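DNA topoisomerase 2-associated protein PAT1 (Saccharomyces cerevisiae, PDB 4OGP) activates mRNA decapping and represses translation, its ARM-repeat C-terminal domain probably recruiting decapping factors such as Dcp2 and the Lsm1-7 complex. Local coordinates at residues L161-I166 with W233-S238; E37-D42 with L77-K82; E86-Q91 with R145-S150; P102-T107 with D216-L221. All blocks are in the same frame, centred on the assembly; numbering follows the deposited sequence.

Overall arrangement
Interactions 1, 2 and 4 of this ARM-repeat domain are partly buried, while interaction 3 is a surface contact. Where helix packs on helix, in interaction 1, the chemistry is apolar, methyls against an aromatic edge. Interaction 2 sets a turn on a helix and is also aliphatic, with lysines and an aspartate at its rim. Interactions 3 and 4 add hydrogen bonds that tie down non-helical chain: an asparagine oxygen with two donors in 3, a histidine bonded to a proline carbonyl in 4. Interaction 3 touches interaction 1 where Leu87 packs on Leu161, and adjoins interaction 2 through helix 73-86. Interaction 4 stands apart, about 33 Å from interaction 2 between centres.

Interaction 1: L161-I166 with W233-S238; sequences LITILI and WQFLAS
Thr163 and Phe235 meet where helices 156-170 and 230-241 pass each other, their short segments running in similar directions at 33° with axes 9.3 Å apart. The threonine touches through its methyl: CG2 lies 3.5 Å from Phe235 CD1, at the ring edge and near the ring plane. The same CG2 is also 3.6 Å from Phe235 CA, and one methyl thus fills the angle between aromatic ring and helix backbone. With the ring swung clear of the backbone nitrogen (chi1 169°), Phe235 reaches on to Ile162, whose CG2 meets CE1 at 3.7 Å, again edge-on. One turn later Ser238 continues the interface as backbone more than side chain, with Ile166 CD1 3.7 Å from Ser238 O. Its hydroxyl instead accepts a weak hydrogen bond from Gln234 NE2 within its own helix. Two helices of the ARM-repeat fold pack here, and beside the small threonine their backbones come close, Thr163 CA lying 5.3 Å from Phe235 CA. Other helices surround the pair: Ile164 rests on helix 106-127, Leu165 and Ile166 on Leu140 of helix 133-145, while Trp233 and Leu236 lean on helix 284-310.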
loop_
_atom_site.group_PDB
_atom_site.type_symbol
_atom_site.label_atom_id
_atom_site.label_comp_id
_atom_site.label_asym_id
_atom_site.label_seq_id
_atom_site.Cartn_x
_atom_site.Cartn_y
_atom_site.Cartn_z
ATOM N N LEU A 161 -2.786 0.885 -0.456
ATOM C CA LEU A 161 -3.968 0.953 -1.310
ATOM C C LEU A 161 -4.975 1.942 -0.743
ATOM O O LEU A 161 -5.515 2.790 -1.464
ATOM C CB LEU A 161 -4.619 -0.425 -1.459
ATOM C CG LEU A 161 -6.015 -0.347 -2.076
ATOM C CD1 LEU A 161 -5.978 0.287 -3.463
ATOM C CD2 LEU A 161 -6.671 -1.709 -2.131
ATOM N N ILE A 162 -5.229 1.829 0.554
ATOM C CA ILE A 162 -6.124 2.768 1.202
ATOM C C ILE A 162 -5.629 4.211 1.081
ATOM O O ILE A 162 -6.406 5.108 0.752
ATOM C CB ILE A 162 -6.380 2.394 2.672
ATOM C CG1 ILE A 162 -7.138 1.067 2.733
ATOM C CG2 ILE A 162 -7.168 3.493 3.368
ATOM C CD1 ILE A 162 -6.884 0.249 3.979
ATOM N N THR A 163 -4.350 4.461 1.327
ATOM C CA THR A 163 -3.941 5.860 1.296
ATOM C C THR A 163 -3.931 6.413 -0.116
ATOM O O THR A 163 -4.121 7.596 -0.302
ATOM C CB THR A 163 -2.624 6.167 2.035
ATOM O OG1 THR A 163 -1.655 6.697 1.127
ATOM C CG2 THR A 163 -2.089 4.963 2.672
ATOM N N ILE A 164 -3.732 5.553 -1.113
ATOM C CA ILE A 164 -3.897 5.977 -2.500
ATOM C C ILE A 164 -5.346 6.366 -2.781
ATOM O O ILE A 164 -5.609 7.413 -3.376
ATOM C CB ILE A 164 -3.424 4.896 -3.491
ATOM C CG1 ILE A 164 -1.963 5.145 -3.866
ATOM C CG2 ILE A 164 -4.265 4.901 -4.763
ATOM C CD1 ILE A 164 -1.254 3.895 -4.303
ATOM N N LEU A 165 -6.282 5.531 -2.328
ATOM C CA LEU A 165 -7.698 5.781 -2.563
ATOM C C LEU A 165 -8.155 7.054 -1.874
ATOM O O LEU A 165 -8.790 7.896 -2.501
ATOM C CB LEU A 165 -8.553 4.609 -2.105
ATOM C CG LEU A 165 -8.541 3.343 -2.957
ATOM C CD1 LEU A 165 -9.397 2.271 -2.288
ATOM C CD2 LEU A 165 -9.021 3.622 -4.377
ATOM N N ILE A 166 -7.833 7.210 -0.595
ATOM C CA ILE A 166 -8.318 8.397 0.112
ATOM C C ILE A 166 -7.594 9.669 -0.336
ATOM O O ILE A 166 -8.215 10.720 -0.458
ATOM C CB ILE A 166 -8.348 8.254 1.666
ATOM C CG1 ILE A 166 -6.955 8.063 2.257
ATOM C CG2 ILE A 166 -9.285 7.108 2.111
ATOM C CD1 ILE A 166 -7.002 7.916 3.781
ATOM N N TRP A 233 3.354 6.200 8.364
ATOM C CA TRP A 233 3.079 7.589 8.725
ATOM C C TRP A 233 2.354 8.330 7.610
ATOM O O TRP A 233 1.600 9.275 7.849
ATOM C CB TRP A 233 4.372 8.294 9.108
ATOM C CG TRP A 233 4.958 7.741 10.362
ATOM C CD1 TRP A 233 6.040 6.925 10.468
ATOM C CD2 TRP A 233 4.481 7.955 11.691
ATOM N NE1 TRP A 233 6.278 6.622 11.780
ATOM C CE2 TRP A 233 5.332 7.239 12.558
ATOM C CE3 TRP A 233 3.415 8.677 12.237
ATOM C CZ2 TRP A 233 5.150 7.217 13.938
ATOM C CZ3 TRP A 233 3.239 8.668 13.606
ATOM C CH2 TRP A 233 4.104 7.936 14.445
ATOM N N GLN A 234 2.592 7.895 6.381
ATOM C CA GLN A 234 1.954 8.497 5.216
ATOM C C GLN A 234 0.462 8.185 5.266
ATOM O O GLN A 234 -0.387 9.057 5.045
ATOM C CB GLN A 234 2.591 7.945 3.928
ATOM C CG GLN A 234 1.930 8.429 2.649
ATOM C CD GLN A 234 1.875 9.948 2.564
ATOM O OE1 GLN A 234 2.880 10.607 2.267
ATOM N NE2 GLN A 234 0.699 10.512 2.829
ATOM N N PHE A 235 0.159 6.926 5.562
ATOM C CA PHE A 235 -1.212 6.485 5.788
ATOM C C PHE A 235 -1.932 7.291 6.874
ATOM O O PHE A 235 -3.089 7.661 6.706
ATOM C CB PHE A 235 -1.266 5.000 6.165
ATOM C CG PHE A 235 -2.613 4.572 6.661
ATOM C CD1 PHE A 235 -3.651 4.365 5.773
ATOM C CD2 PHE A 235 -2.855 4.407 8.032
ATOM C CE1 PHE A 235 -4.907 3.984 6.233
ATOM C CE2 PHE A 235 -4.093 4.031 8.491
ATOM C CZ PHE A 235 -5.126 3.812 7.603
ATOM N N LEU A 236 -1.238 7.545 7.979
ATOM C CA LEU A 236 -1.810 8.285 9.095
ATOM C C LEU A 236 -2.052 9.735 8.705
ATOM O O LEU A 236 -3.107 10.291 8.997
ATOM C CB LEU A 236 -0.894 8.208 10.319
ATOM C CG LEU A 236 -0.901 6.875 11.069
ATOM C CD1 LEU A 236 0.273 6.803 12.046
ATOM C CD2 LEU A 236 -2.272 6.639 11.790
ATOM N N ALA A 237 -1.069 10.341 8.041
ATOM C CA ALA A 237 -1.201 11.718 7.569
ATOM C C ALA A 237 -2.411 11.881 6.651
ATOM O O ALA A 237 -3.176 12.841 6.772
ATOM C CB ALA A 237 0.085 12.180 6.858
ATOM N N SER A 238 -2.593 10.935 5.740
ATOM C CA SER A 238 -3.715 11.010 4.813
ATOM C C SER A 238 -5.047 10.684 5.492
ATOM O O SER A 238 -6.080 11.235 5.122
ATOM C CB SER A 238 -3.498 10.088 3.614
ATOM O OG SER A 238 -2.417 10.525 2.798
#

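Interaction 2: E37-D42 with L77-K82; sequences EALHID and LKILQK
The side chains of Asp42 and Lys78 cross at about a right angle, carboxylate OD1 lying 3.9 Å from Lys78 CE. The other flat group of the turn, the His40 ring, has Ala38 O 3.8 Å above one face, offset toward the rim. His40 is also where the chain leaves helix 33-39, with a positive phi of 59°, and this turn of the backbone presents Ile41 to helix 73-86.

Ile41 is the plug: its CG1-CD1 branch meets Ile79 and then Lys82, its CG2 branch Lys78. CG1 is 3.6 Å from Ile79 CD1, the two side chains crossing at a slant, and Ile41 CD1 runs on to 3.5 Å from Lys82 CG. Lys82 holds CG anti to its backbone N (chi1 -178°), which brings its methylenes alongside the isoleucine. Cutting Ile41 back to an alanine would probably open a gap between Ile79 and Lys82 and leave both lysine stems with less to pack on. Trp36 and Phe51 also touch both Ile41 and Ile79, widening this apolar patch in the ARM-like helical array.

With Asp42 OD1 and Lys78 NZ 5.3 Å apart, opposite charges may attract without forming a bridge; Asp42 OD2 takes a weak hydrogen bond from Trp36 NE1, and Lys82 NZ a long, weak ion pair with Glu86. The cohesion therefore comes mainly from hydrocarbon, including the lysine stems.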
loop_
_atom_site.group_PDB
_atom_site.type_symbol
_atom_site.label_atom_id
_atom_site.label_comp_id
_atom_site.label_asym_id
_atom_site.label_seq_id
_atom_site.Cartn_x
_atom_site.Cartn_y
_atom_site.Cartn_z
ATOM N N GLU A 37 -11.895 -13.420 -22.480
ATOM C CA GLU A 37 -12.431 -14.722 -22.101
ATOM C C GLU A 37 -11.343 -15.574 -21.462
ATOM O O GLU A 37 -11.611 -16.366 -20.560
ATOM C CB GLU A 37 -13.043 -15.436 -23.312
ATOM C CG GLU A 37 -12.790 -16.948 -23.358
ATOM C CD GLU A 37 -13.951 -17.775 -22.814
ATOM O OE1 GLU A 37 -15.102 -17.533 -23.236
ATOM O OE2 GLU A 37 -13.711 -18.672 -21.972
ATOM N N ALA A 38 -10.111 -15.392 -21.925
ATOM C CA ALA A 38 -8.981 -16.150 -21.408
ATOM C C ALA A 38 -8.789 -15.908 -19.913
ATOM O O ALA A 38 -8.339 -16.792 -19.191
ATOM C CB ALA A 38 -7.711 -15.807 -22.180
ATOM N N LEU A 39 -9.158 -14.719 -19.451
ATOM C CA LEU A 39 -9.005 -14.359 -18.045
ATOM C C LEU A 39 -9.926 -15.149 -17.115
ATOM O O LEU A 39 -9.612 -15.320 -15.935
ATOM C CB LEU A 39 -9.240 -12.854 -17.855
ATOM C CG LEU A 39 -8.346 -11.933 -18.690
ATOM C CD1 LEU A 39 -8.723 -10.477 -18.513
ATOM C CD2 LEU A 39 -6.877 -12.152 -18.345
ATOM N N HIS A 40 -11.050 -15.632 -17.649
ATOM C CA HIS A 40 -12.076 -16.317 -16.850
ATOM C C HIS A 40 -12.607 -15.406 -15.757
ATOM O O HIS A 40 -12.790 -15.819 -14.611
ATOM C CB HIS A 40 -11.541 -17.611 -16.236
ATOM C CG HIS A 40 -11.311 -18.700 -17.232
ATOM N ND1 HIS A 40 -10.743 -19.910 -16.895
ATOM C CD2 HIS A 40 -11.569 -18.762 -18.560
ATOM C CE1 HIS A 40 -10.669 -20.673 -17.971
ATOM N NE2 HIS A 40 -11.161 -19.999 -18.995
ATOM N N ILE A 41 -12.853 -14.157 -16.123
ATOM C CA ILE A 41 -13.245 -13.153 -15.150
ATOM C C ILE A 41 -14.722 -13.287 -14.764
ATOM O O ILE A 41 -15.116 -12.973 -13.636
ATOM C CB ILE A 41 -12.908 -11.735 -15.662
ATOM C CG1 ILE A 41 -11.918 -11.079 -14.715
ATOM C CG2 ILE A 41 -14.147 -10.874 -15.785
ATOM C CD1 ILE A 41 -12.328 -11.179 -13.273
ATOM N N ASP A 42 -15.524 -13.778 -15.704
ATOM C CA ASP A 42 -16.955 -13.939 -15.495
ATOM C C ASP A 42 -17.268 -15.396 -15.202
ATOM O O ASP A 42 -18.329 -15.892 -15.570
ATOM C CB ASP A 42 -17.728 -13.499 -16.742
ATOM C CG ASP A 42 -17.440 -12.060 -17.138
ATOM O OD1 ASP A 42 -17.424 -11.181 -16.246
ATOM O OD2 ASP A 42 -17.233 -11.808 -18.348
ATOM N N LEU A 77 -12.445 -1.145 -14.816
ATOM C CA LEU A 77 -13.204 -1.006 -13.566
ATOM C C LEU A 77 -13.662 -2.353 -13.032
ATOM O O LEU A 77 -13.516 -2.639 -11.841
ATOM C CB LEU A 77 -14.421 -0.082 -13.755
ATOM C CG LEU A 77 -14.811 0.906 -12.641
ATOM C CD1 LEU A 77 -16.142 1.579 -12.950
ATOM C CD2 LEU A 77 -14.865 0.261 -11.264
ATOM N N LYS A 78 -14.215 -3.181 -13.914
ATOM C CA LYS A 78 -14.759 -4.468 -13.503
ATOM C C LYS A 78 -13.681 -5.355 -12.883
ATOM O O LYS A 78 -13.946 -6.082 -11.926
ATOM C CB LYS A 78 -15.423 -5.183 -14.682
ATOM C CG LYS A 78 -16.080 -6.503 -14.291
ATOM C CD LYS A 78 -16.207 -7.471 -15.466
ATOM C CE LYS A 78 -17.475 -7.244 -16.286
ATOM N NZ LYS A 78 -17.458 -5.967 -17.052
ATOM N N ILE A 79 -12.468 -5.282 -13.433
ATOM C CA ILE A 79 -11.328 -6.042 -12.921
ATOM C C ILE A 79 -10.940 -5.577 -11.525
ATOM O O ILE A 79 -10.764 -6.385 -10.620
ATOM C CB ILE A 79 -10.090 -5.897 -13.839
ATOM C CG1 ILE A 79 -10.306 -6.624 -15.166
ATOM C CG2 ILE A 79 -8.836 -6.416 -13.137
ATOM C CD1 ILE A 79 -10.007 -8.099 -15.113
ATOM N N LEU A 80 -10.790 -4.265 -11.371
ATOM C CA LEU A 80 -10.491 -3.670 -10.075
ATOM C C LEU A 80 -11.590 -3.949 -9.051
ATOM O O LEU A 80 -11.305 -4.207 -7.886
ATOM C CB LEU A 80 -10.262 -2.166 -10.222
ATOM C CG LEU A 80 -9.056 -1.777 -11.071
ATOM C CD1 LEU A 80 -8.907 -0.269 -11.146
ATOM C CD2 LEU A 80 -7.812 -2.408 -10.487
ATOM N N GLN A 81 -12.846 -3.902 -9.492
ATOM C CA GLN A 81 -13.976 -4.257 -8.636
ATOM C C GLN A 81 -13.870 -5.704 -8.172
ATOM O O GLN A 81 -14.115 -6.014 -6.999
ATOM C CB GLN A 81 -15.294 -4.056 -9.383
ATOM C CG GLN A 81 -15.701 -2.605 -9.524
ATOM C CD GLN A 81 -16.939 -2.419 -10.387
ATOM O OE1 GLN A 81 -17.203 -3.208 -11.293
ATOM N NE2 GLN A 81 -17.709 -1.369 -10.101
ATOM N N LYS A 82 -13.495 -6.579 -9.105
ATOM C CA LYS A 82 -13.341 -7.998 -8.817
ATOM C C LYS A 82 -12.259 -8.184 -7.763
ATOM O O LYS A 82 -12.432 -8.926 -6.796
ATOM C CB LYS A 82 -12.976 -8.769 -10.093
ATOM C CG LYS A 82 -12.854 -10.274 -9.894
ATOM C CD LYS A 82 -14.205 -10.955 -10.058
ATOM C CE LYS A 82 -14.236 -12.329 -9.401
ATOM N NZ LYS A 82 -14.286 -12.242 -7.902
#

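Interaction 3: E86-Q91 with R145-S150; sequences ELSHLQ and RNNNVS
Asn147 OD1 receives two hydrogen bonds from one residue, Ser88. The hydroxyl comes in at 2.8 Å from Ser88 OG to Asn147 OD1, in the carbonyl plane and on a lone pair. The backbone donor, Ser88 N, stands 3.0 Å from Asn147 OD1 with a nearly straight N-H...O angle of 164°, but is tilted from that plane. Serine can supply both because OG sits between its own backbone N and carbonyl carbon (chi1 53°), on the side where its N-H also points toward the amide. Leu87 CB lies against the same oxygen, 3.7 Å from Asn147 OD1.

The other end of the amide is equally engaged: Asn147 ND2 donates to Phe84 O and to Leu143 O, near the ends of helices 73-86 and 133-145. The asparagine is a bridge between two inter-helical turns, and it links the ends of these two helices in the ARM-repeat domain. Replacing Asn147 by an alanine would probably leave Ser88 N and OG and the carbonyls of Phe84 and Leu143 without these mates, and the two turns less firmly joined.

Next in the chain, Asn148 is the N-cap of helix 149-153, its OD1 accepting from Phe151 N. Leu152 of that short helix packs on Leu87, Ser88 and Asn147, giving the polar bridge an apolar flank.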
loop_
_atom_site.group_PDB
_atom_site.type_symbol
_atom_site.label_atom_id
_atom_site.label_comp_id
_atom_site.label_asym_id
_atom_site.label_seq_id
_atom_site.Cartn_x
_atom_site.Cartn_y
_atom_site.Cartn_z
ATOM N N GLU A 86 -12.102 -9.142 -3.256
ATOM C CA GLU A 86 -11.495 -10.361 -2.744
ATOM C C GLU A 86 -10.186 -10.129 -2.020
ATOM O O GLU A 86 -9.535 -11.091 -1.602
ATOM C CB GLU A 86 -11.251 -11.329 -3.895
ATOM C CG GLU A 86 -12.510 -11.747 -4.613
ATOM C CD GLU A 86 -13.277 -12.783 -3.830
ATOM O OE1 GLU A 86 -12.717 -13.305 -2.840
ATOM O OE2 GLU A 86 -14.433 -13.075 -4.205
ATOM N N LEU A 87 -9.819 -8.857 -1.871
ATOM C CA LEU A 87 -8.491 -8.454 -1.414
ATOM C C LEU A 87 -7.951 -9.259 -0.248
ATOM O O LEU A 87 -6.874 -9.840 -0.336
ATOM C CB LEU A 87 -8.473 -6.965 -1.046
ATOM C CG LEU A 87 -7.602 -6.028 -1.894
ATOM C CD1 LEU A 87 -6.811 -5.098 -0.996
ATOM C CD2 LEU A 87 -6.661 -6.796 -2.810
ATOM N N SER A 88 -8.710 -9.309 0.840
ATOM C CA SER A 88 -8.238 -9.928 2.075
ATOM C C SER A 88 -8.204 -11.443 2.009
ATOM O O SER A 88 -7.824 -12.087 2.980
ATOM C CB SER A 88 -9.098 -9.493 3.266
ATOM O OG SER A 88 -10.464 -9.721 2.995
ATOM N N HIS A 89 -8.610 -12.012 0.878
ATOM C CA HIS A 89 -8.546 -13.454 0.700
ATOM C C HIS A 89 -7.397 -13.882 -0.203
ATOM O O HIS A 89 -7.045 -15.062 -0.231
ATOM C CB HIS A 89 -9.855 -13.992 0.120
ATOM C CG HIS A 89 -11.047 -13.743 0.985
ATOM N ND1 HIS A 89 -11.126 -14.183 2.289
ATOM C CD2 HIS A 89 -12.215 -13.106 0.729
ATOM C CE1 HIS A 89 -12.291 -13.828 2.802
ATOM N NE2 HIS A 89 -12.970 -13.172 1.877
ATOM N N LEU A 90 -6.824 -12.931 -0.944
ATOM C CA LEU A 90 -5.765 -13.225 -1.925
ATOM C C LEU A 90 -4.558 -13.829 -1.236
ATOM O O LEU A 90 -4.150 -13.350 -0.176
ATOM C CB LEU A 90 -5.322 -11.945 -2.637
ATOM C CG LEU A 90 -6.030 -11.537 -3.926
ATOM C CD1 LEU A 90 -7.524 -11.808 -3.852
ATOM C CD2 LEU A 90 -5.765 -10.069 -4.205
ATOM N N GLN A 91 -3.984 -14.868 -1.841
ATOM C CA GLN A 91 -2.802 -15.533 -1.290
ATOM C C GLN A 91 -1.685 -14.546 -1.008
ATOM O O GLN A 91 -1.016 -14.622 0.014
ATOM C CB GLN A 91 -2.299 -16.623 -2.238
ATOM C CG GLN A 91 -3.180 -17.873 -2.294
ATOM C CD GLN A 91 -2.948 -18.801 -1.116
ATOM O OE1 GLN A 91 -1.804 -19.109 -0.775
ATOM N NE2 GLN A 91 -4.031 -19.237 -0.475
ATOM N N ARG A 145 -16.708 -2.624 2.635
ATOM C CA ARG A 145 -17.833 -3.503 2.954
ATOM C C ARG A 145 -17.537 -4.986 2.764
ATOM O O ARG A 145 -18.183 -5.834 3.369
ATOM C CB ARG A 145 -19.079 -3.087 2.164
ATOM C CG ARG A 145 -20.095 -2.309 3.005
ATOM C CD ARG A 145 -20.847 -1.259 2.194
ATOM N NE ARG A 145 -21.215 -1.730 0.861
ATOM C CZ ARG A 145 -22.018 -1.068 0.033
ATOM N NH1 ARG A 145 -22.550 0.089 0.409
ATOM N NH2 ARG A 145 -22.294 -1.562 -1.169
ATOM N N ASN A 146 -16.550 -5.307 1.934
ATOM C CA ASN A 146 -16.292 -6.707 1.610
ATOM C C ASN A 146 -14.990 -7.273 2.170
ATOM O O ASN A 146 -14.562 -8.361 1.793
ATOM C CB ASN A 146 -16.351 -6.906 0.100
ATOM C CG ASN A 146 -17.679 -6.489 -0.476
ATOM O OD1 ASN A 146 -18.684 -7.167 -0.279
ATOM N ND2 ASN A 146 -17.699 -5.364 -1.182
ATOM N N ASN A 147 -14.362 -6.533 3.072
ATOM C CA ASN A 147 -13.091 -6.956 3.634
ATOM C C ASN A 147 -12.999 -6.616 5.103
ATOM O O ASN A 147 -13.605 -5.654 5.568
ATOM C CB ASN A 147 -11.919 -6.283 2.905
ATOM C CG ASN A 147 -11.795 -6.721 1.461
ATOM O OD1 ASN A 147 -11.281 -7.798 1.168
ATOM N ND2 ASN A 147 -12.258 -5.882 0.550
ATOM N N ASN A 148 -12.243 -7.424 5.830
ATOM C CA ASN A 148 -11.757 -7.024 7.131
ATOM C C ASN A 148 -10.736 -5.914 6.891
ATOM O O ASN A 148 -9.575 -6.188 6.540
ATOM C CB ASN A 148 -11.109 -8.214 7.835
ATOM C CG ASN A 148 -10.742 -7.906 9.256
ATOM O OD1 ASN A 148 -10.518 -6.748 9.619
ATOM N ND2 ASN A 148 -10.689 -8.939 10.083
ATOM N N VAL A 149 -11.181 -4.667 7.060
ATOM C CA VAL A 149 -10.352 -3.513 6.762
ATOM C C VAL A 149 -9.095 -3.523 7.621
ATOM O O VAL A 149 -7.991 -3.272 7.123
ATOM C CB VAL A 149 -11.122 -2.179 6.949
ATOM C CG1 VAL A 149 -10.175 -0.998 6.803
ATOM C CG2 VAL A 149 -12.249 -2.067 5.937
ATOM N N SER A 150 -9.273 -3.835 8.898
ATOM C CA SER A 150 -8.157 -3.902 9.831
ATOM C C SER A 150 -7.101 -4.916 9.390
ATOM O O SER A 150 -5.911 -4.603 9.373
ATOM C CB SER A 150 -8.630 -4.231 11.245
ATOM O OG SER A 150 -7.563 -4.061 12.167
#

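Interaction 4: P102-T107 with D216-L221; sequences PKPTLT and DHIMRL. With EDO (1,2-ethanediol), chain E.
His217 makes the one hydrogen bond between the two segments, NE2 donating to Pro104 O over a short 2.6 Å. The bond is nearly straight at 166°, and it lies both in the ring plane and in the carbonyl plane, on a lone pair. A chi1 of 169° carries the imidazole out from helix 212-221 to the chain leading into helix 106-127.

Lys103 CA sits over one face, 3.9 Å from the centroid of the His217 ring, a CH-pi contact. Pro104 CD makes a van der Waals contact 3.7 Å from His217 CD2, and Pro104 CG packs on Ile218 CD1 at 3.8 Å. Leu221 brings CD2 to 3.2 Å from Pro104 O. Leu109 of helix 106-127 touches Pro104, Ile218 and Leu221, backing this seam of the helical fold.

A 1,2-ethanediol, probably from the crystallisation liquor, donates through O1 to Lys103 O (2.9 Å), with its C1 at the edge of the His217 ring. Close by, Thr105 N-caps helix 106-127 through Gln108 N.

The NE2 bond gives the imidazole N-H a backbone acceptor that joins helix to incoming chain, while Lys103 NZ, 5.0 Å from His217 ND1, may disfavour a second proton there.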
loop_
_atom_site.group_PDB
_atom_site.type_symbol
_atom_site.label_atom_id
_atom_site.label_comp_id
_atom_site.label_asym_id
_atom_site.label_seq_id
_atom_site.Cartn_x
_atom_site.Cartn_y
_atom_site.Cartn_z
ATOM N N PRO A 102 4.138 -14.050 9.896
ATOM C CA PRO A 102 5.021 -13.297 10.794
ATOM C C PRO A 102 6.502 -13.536 10.544
ATOM O O PRO A 102 7.328 -12.813 11.080
ATOM C CB PRO A 102 4.637 -13.836 12.182
ATOM C CG PRO A 102 4.122 -15.218 11.904
ATOM C CD PRO A 102 3.362 -15.078 10.621
ATOM N N LYS A 103 6.834 -14.551 9.765
ATOM C CA LYS A 103 8.225 -14.862 9.488
ATOM C C LYS A 103 8.419 -15.054 7.986
ATOM O O LYS A 103 8.688 -16.166 7.534
ATOM C CB LYS A 103 8.651 -16.141 10.216
ATOM C CG LYS A 103 8.586 -16.075 11.739
ATOM C CD LYS A 103 9.385 -14.911 12.262
ATOM C CE LYS A 103 9.493 -14.971 13.776
ATOM N NZ LYS A 103 10.275 -16.169 14.184
ATOM N N PRO A 104 8.255 -13.977 7.203
ATOM C CA PRO A 104 8.395 -14.148 5.751
ATOM C C PRO A 104 9.831 -14.446 5.350
ATOM O O PRO A 104 10.761 -14.063 6.050
ATOM C CB PRO A 104 7.949 -12.787 5.183
ATOM C CG PRO A 104 8.136 -11.819 6.316
ATOM C CD PRO A 104 7.825 -12.617 7.564
ATOM N N THR A 105 10.009 -15.136 4.236
ATOM C CA THR A 105 11.348 -15.309 3.692
ATOM C C THR A 105 11.645 -14.150 2.759
ATOM O O THR A 105 10.737 -13.416 2.365
ATOM C CB THR A 105 11.483 -16.622 2.933
ATOM O OG1 THR A 105 10.597 -16.621 1.812
ATOM C CG2 THR A 105 11.145 -17.809 3.857
ATOM N N LEU A 106 12.912 -13.994 2.391
ATOM C CA LEU A 106 13.282 -12.994 1.391
ATOM C C LEU A 106 12.461 -13.171 0.106
ATOM O O LEU A 106 11.994 -12.208 -0.493
ATOM C CB LEU A 106 14.776 -13.105 1.075
ATOM C CG LEU A 106 15.557 -11.791 1.027
ATOM C CD1 LEU A 106 16.944 -12.015 0.433
ATOM C CD2 LEU A 106 14.798 -10.725 0.247
ATOM N N THR A 107 12.269 -14.419 -0.299
ATOM C CA THR A 107 11.550 -14.709 -1.528
ATOM C C THR A 107 10.112 -14.247 -1.449
ATOM O O THR A 107 9.596 -13.615 -2.371
ATOM C CB THR A 107 11.590 -16.220 -1.833
ATOM O OG1 THR A 107 12.937 -16.586 -2.133
ATOM C CG2 THR A 107 10.695 -16.567 -3.009
ATOM N N ASP A 216 12.379 -7.092 13.928
ATOM C CA ASP A 216 13.638 -7.777 14.187
ATOM C C ASP A 216 13.893 -8.831 13.120
ATOM O O ASP A 216 14.992 -8.918 12.565
ATOM C CB ASP A 216 13.625 -8.439 15.563
ATOM C CG ASP A 216 13.733 -7.432 16.698
ATOM O OD1 ASP A 216 14.056 -6.250 16.428
ATOM O OD2 ASP A 216 13.511 -7.832 17.856
ATOM N N HIS A 217 12.867 -9.624 12.829
ATOM C CA HIS A 217 12.988 -10.642 11.790
ATOM C C HIS A 217 13.372 -10.042 10.439
ATOM O O HIS A 217 14.336 -10.493 9.811
ATOM C CB HIS A 217 11.693 -11.429 11.655
ATOM C CG HIS A 217 11.654 -12.315 10.451
ATOM N ND1 HIS A 217 12.252 -13.551 10.421
ATOM C CD2 HIS A 217 11.088 -12.139 9.234
ATOM C CE1 HIS A 217 12.055 -14.104 9.239
ATOM N NE2 HIS A 217 11.346 -13.270 8.504
ATOM N N ILE A 218 12.618 -9.034 9.999
ATOM C CA ILE A 218 12.899 -8.361 8.729
ATOM C C ILE A 218 14.310 -7.782 8.712
ATOM O O ILE A 218 15.020 -7.877 7.703
ATOM C CB ILE A 218 11.898 -7.222 8.425
ATOM C CG1 ILE A 218 10.487 -7.769 8.254
ATOM C CG2 ILE A 218 12.295 -6.481 7.152
ATOM C CD1 ILE A 218 10.374 -8.880 7.251
ATOM N N MET A 219 14.716 -7.193 9.834
ATOM C CA MET A 219 16.035 -6.577 9.937
ATOM C C MET A 219 17.166 -7.587 9.773
ATOM O O MET A 219 18.093 -7.377 8.962
ATOM C CB MET A 219 16.190 -5.791 11.241
ATOM C CG MET A 219 15.416 -4.478 11.248
ATOM S SD MET A 219 15.615 -3.489 12.751
ATOM C CE MET A 219 15.901 -4.753 13.984
ATOM N N ARG A 220 17.086 -8.674 10.537
ATOM C CA ARG A 220 18.041 -9.775 10.428
ATOM C C ARG A 220 18.087 -10.310 9.014
ATOM O O ARG A 220 19.159 -10.516 8.454
ATOM C CB ARG A 220 17.679 -10.909 11.381
ATOM C CG ARG A 220 18.174 -10.698 12.786
ATOM C CD ARG A 220 17.976 -11.949 13.615
ATOM N NE ARG A 220 16.567 -12.319 13.721
ATOM C CZ ARG A 220 15.752 -11.871 14.672
ATOM N NH1 ARG A 220 16.215 -11.032 15.591
ATOM N NH2 ARG A 220 14.481 -12.260 14.704
ATOM N N LEU A 221 16.906 -10.517 8.447
ATOM C CA LEU A 221 16.748 -10.995 7.083
ATOM C C LEU A 221 17.530 -10.153 6.084
ATOM O O LEU A 221 18.247 -10.679 5.232
ATOM C CB LEU A 221 15.265 -10.973 6.714
ATOM C CG LEU A 221 14.743 -12.048 5.761
ATOM C CD1 LEU A 221 15.236 -13.409 6.198
ATOM C CD2 LEU A 221 13.230 -12.012 5.724
HETATM C C1 EDO E . 12.016 -16.741 7.176
HETATM O O1 EDO E . 11.250 -17.461 8.169
HETATM C C2 EDO E . 13.442 -17.291 7.075
HETATM O O2 EDO E . 14.065 -16.937 5.820
#